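Local coordinates for 7,8-dihydro-6-hydroxymethylpterin pyrophosphokinase-dihydropteroate synthase (Plasmodium falciparum, PDB 6JWY), which probably catalyses two successive steps of folate biosynthesis, pyrophosphorylation of 6-hydroxymethyl-7,8-dihydropterin by ATP and condensation of the resulting diphosphate with 4-aminobenzoate to 7,8-dihydropteroate, at residues 390-395 / 682-687. The protein carries 1 engineered substitution. Numbering follows the deposited sequence.
Sequences NIVGIL and VDLIRV. With CKL (4-[(2-azanyl-4-oxidanylidene-7,8-dihydro-3~{H}-pteridin-6-yl)methylamino]-~{N}-(5,6-dimethoxypyrimidin-4-yl)benzenesulfonamide), chain C; ACT (acetate ion), chain J.
Arg686 leaves its strand beside Val392 and crosses the side chain of Ile394 at about a right angle to reach the pterin of CKL. From CB, on the same sheet face as Val392, CG turns anti to the backbone N (chi1 -165°) and the chain stays extended to NE. CG of Arg686 lies 3.8 Å from CG1 of Ile394 and, more loosely, near CG1 of Val392; CD of Arg686 comes up against N1 and C6 of the pterin. NE is salt-bridged to Asp430. The guanidinium is sandwiched: CG1 of Ile394 sits over the centre of one face, the ring nitrogen N10 of CKL over the other, 3.4 Å from CZ of Arg686. At the edge, NH1 and NH2 of Arg686 both donate hydrogen bonds to the same acetate oxygen, O, at 2.9 and 3.0 Å.

Behind it run the parallel first and last strands of the TIM barrel. Asn390 N donates a hydrogen bond to Asp683 O, 2.7 Å away. Towards helix 690-704, CG2 of Ile391 meets CG2 of Val687 at 3.5 Å.

Asp430 and the two covered faces thus fix the guanidinium's rotation; its hold on acetate, probably from the crystallisation liquor, is consistent with an anion-binding edge.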
loop_
_atom_site.group_PDB
_atom_site.type_symbol
_atom_site.label_atom_id
_atom_site.label_comp_id
_atom_site.label_asym_id
_atom_site.label_seq_id
_atom_site.Cartn_x
_atom_site.Cartn_y
_atom_site.Cartn_z
ATOM N N ASN A 390 16.050 0.123 2.734
ATOM C CA ASN A 390 17.400 -0.319 2.477
ATOM C C ASN A 390 17.503 -1.812 2.722
ATOM O O ASN A 390 16.876 -2.342 3.631
ATOM C CB ASN A 390 18.386 0.371 3.404
ATOM C CG ASN A 390 18.429 1.848 3.138
ATOM O OD1 ASN A 390 18.986 2.274 2.136
ATOM N ND2 ASN A 390 17.799 2.615 4.005
ATOM N N ILE A 391 18.332 -2.477 1.926
ATOM C CA ILE A 391 18.591 -3.881 2.178
ATOM C C ILE A 391 19.848 -3.980 3.032
ATOM O O ILE A 391 20.877 -3.399 2.677
ATOM C CB ILE A 391 18.783 -4.663 0.866
ATOM C CG1 ILE A 391 17.504 -4.694 0.031
ATOM C CG2 ILE A 391 19.355 -6.052 1.142
ATOM C CD1 ILE A 391 17.722 -5.202 -1.381
ATOM N N VAL A 392 19.752 -4.768 4.102
ATOM C CA VAL A 392 20.873 -5.099 4.963
ATOM C C VAL A 392 21.183 -6.580 4.756
ATOM O O VAL A 392 20.391 -7.445 5.156
ATOM C CB VAL A 392 20.497 -4.838 6.438
ATOM C CG1 VAL A 392 21.542 -5.377 7.401
ATOM C CG2 VAL A 392 20.158 -3.376 6.730
ATOM N N GLY A 393 22.341 -6.878 4.150
ATOM C CA GLY A 393 22.712 -8.271 3.918
ATOM C C GLY A 393 23.263 -8.976 5.164
ATOM O O GLY A 393 24.074 -8.421 5.906
ATOM N N ILE A 394 22.832 -10.222 5.371
ATOM C CA ILE A 394 23.272 -11.015 6.511
ATOM C C ILE A 394 24.542 -11.780 6.149
ATOM O O ILE A 394 24.526 -12.568 5.206
ATOM C CB ILE A 394 22.181 -12.025 6.918
ATOM C CG1 ILE A 394 20.880 -11.338 7.340
ATOM C CG2 ILE A 394 22.708 -12.990 7.973
ATOM C CD1 ILE A 394 19.727 -12.300 7.440
ATOM N N LEU A 395 25.603 -11.581 6.945
ATOM C CA LEU A 395 26.791 -12.418 6.926
ATOM C C LEU A 395 26.948 -13.122 8.271
ATOM O O LEU A 395 27.391 -12.515 9.255
ATOM C CB LEU A 395 27.998 -11.525 6.637
ATOM C CG LEU A 395 29.304 -12.271 6.365
ATOM C CD1 LEU A 395 29.342 -12.775 4.927
ATOM C CD2 LEU A 395 30.493 -11.361 6.623
ATOM N N VAL A 682 9.198 0.587 5.447
ATOM C CA VAL A 682 10.170 0.135 6.427
ATOM C C VAL A 682 11.554 0.620 6.017
ATOM O O VAL A 682 11.989 0.376 4.899
ATOM C CB VAL A 682 10.161 -1.400 6.567
ATOM C CG1 VAL A 682 11.170 -1.855 7.614
ATOM C CG2 VAL A 682 8.776 -1.934 6.917
ATOM N N ASP A 683 12.291 1.219 6.953
ATOM C CA ASP A 683 13.595 1.766 6.612
ATOM C C ASP A 683 14.612 0.681 6.245
ATOM O O ASP A 683 15.283 0.811 5.235
ATOM C CB ASP A 683 13.993 2.865 7.589
ATOM C CG ASP A 683 12.784 3.753 7.835
ATOM O OD1 ASP A 683 12.560 4.715 7.014
ATOM O OD2 ASP A 683 12.022 3.448 8.792
ATOM N N LEU A 684 14.703 -0.408 7.007
ATOM C CA LEU A 684 15.758 -1.399 6.786
ATOM C C LEU A 684 15.161 -2.797 6.922
ATOM O O LEU A 684 14.467 -3.057 7.905
ATOM C CB LEU A 684 16.863 -1.184 7.830
ATOM C CG LEU A 684 17.588 0.166 7.761
ATOM C CD1 LEU A 684 17.157 1.068 8.908
ATOM C CD2 LEU A 684 19.109 0.036 7.730
ATOM N N ILE A 685 15.395 -3.673 5.938
ATOM C CA ILE A 685 15.013 -5.079 6.059
ATOM C C ILE A 685 16.271 -5.949 6.046
ATOM O O ILE A 685 17.139 -5.816 5.174
ATOM C CB ILE A 685 14.006 -5.510 4.958
ATOM C CG1 ILE A 685 14.547 -5.355 3.526
ATOM C CG2 ILE A 685 12.639 -4.837 5.150
ATOM C CD1 ILE A 685 13.586 -5.800 2.440
ATOM N N ARG A 686 16.373 -6.851 7.030
ATOM C CA ARG A 686 17.576 -7.658 7.221
ATOM C C ARG A 686 17.391 -9.006 6.529
ATOM O O ARG A 686 16.541 -9.769 6.960
ATOM C CB ARG A 686 17.781 -7.870 8.725
ATOM C CG ARG A 686 19.160 -8.386 9.106
ATOM C CD ARG A 686 19.283 -8.706 10.585
ATOM N NE ARG A 686 20.449 -9.508 10.917
ATOM C CZ ARG A 686 20.455 -10.842 11.017
ATOM N NH1 ARG A 686 21.585 -11.455 11.336
ATOM N NH2 ARG A 686 19.353 -11.557 10.807
ATOM N N VAL A 687 18.174 -9.310 5.480
ATOM C CA VAL A 687 17.841 -10.427 4.599
ATOM C C VAL A 687 19.078 -11.258 4.235
ATOM O O VAL A 687 20.194 -10.722 4.102
ATOM C CB VAL A 687 17.125 -9.950 3.311
ATOM C CG1 VAL A 687 15.749 -9.375 3.581
ATOM C CG2 VAL A 687 17.949 -8.959 2.517
HETATM C C2 CKL C . 18.134 -7.883 14.370
HETATM C C4 CKL C . 16.570 -9.585 13.867
HETATM C C5 CKL C . 17.605 -10.625 13.944
HETATM C C6 CKL C . 18.944 -10.106 14.276
HETATM O O24 CKL C . 12.017 -18.296 14.581
HETATM S S21 CKL C . 13.230 -18.727 13.919
HETATM O O23 CKL C . 12.879 -18.936 12.551
HETATM N N22 CKL C . 13.894 -20.129 14.402
HETATM C C25 CKL C . 13.541 -20.845 15.500
HETATM C C30 CKL C . 14.173 -22.060 15.736
HETATM O O31 CKL C . 15.141 -22.528 14.879
HETATM C C32 CKL C . 16.528 -22.320 15.162
HETATM C C29 CKL C . 13.796 -22.802 16.843
HETATM O O33 CKL C . 14.399 -24.014 17.100
HETATM C C34 CKL C . 13.653 -25.149 17.571
HETATM N N28 CKL C . 12.836 -22.312 17.668
HETATM C C27 CKL C . 12.237 -21.131 17.426
HETATM N N26 CKL C . 12.576 -20.403 16.353
HETATM C C18 CKL C . 14.413 -17.668 14.176
HETATM C C17 CKL C . 15.512 -17.680 13.315
HETATM C C16 CKL C . 16.549 -16.780 13.528
HETATM C C19 CKL C . 14.371 -16.777 15.262
HETATM C C20 CKL C . 15.416 -15.875 15.467
HETATM C C15 CKL C . 16.501 -15.862 14.581
HETATM N N14 CKL C . 17.527 -14.960 14.767
HETATM C C13 CKL C . 18.410 -14.375 13.747
HETATM C C8 CKL C . 18.443 -12.860 13.901
HETATM C C9 CKL C . 19.806 -12.376 14.225
HETATM N N10 CKL C . 19.949 -10.965 14.395
HETATM N N1 CKL C . 19.167 -8.763 14.458
HETATM N N7 CKL C . 17.382 -11.973 13.754
HETATM O O12 CKL C . 15.394 -9.904 13.583
HETATM N N3 CKL C . 16.886 -8.292 14.097
HETATM N N11 CKL C . 18.345 -6.575 14.603
HETATM C C ACT J . 20.109 -15.325 10.770
HETATM O O ACT J . 20.737 -14.261 11.051
HETATM O OXT ACT J . 18.858 -15.437 10.801
HETATM C CH3 ACT J . 20.914 -16.571 10.338
#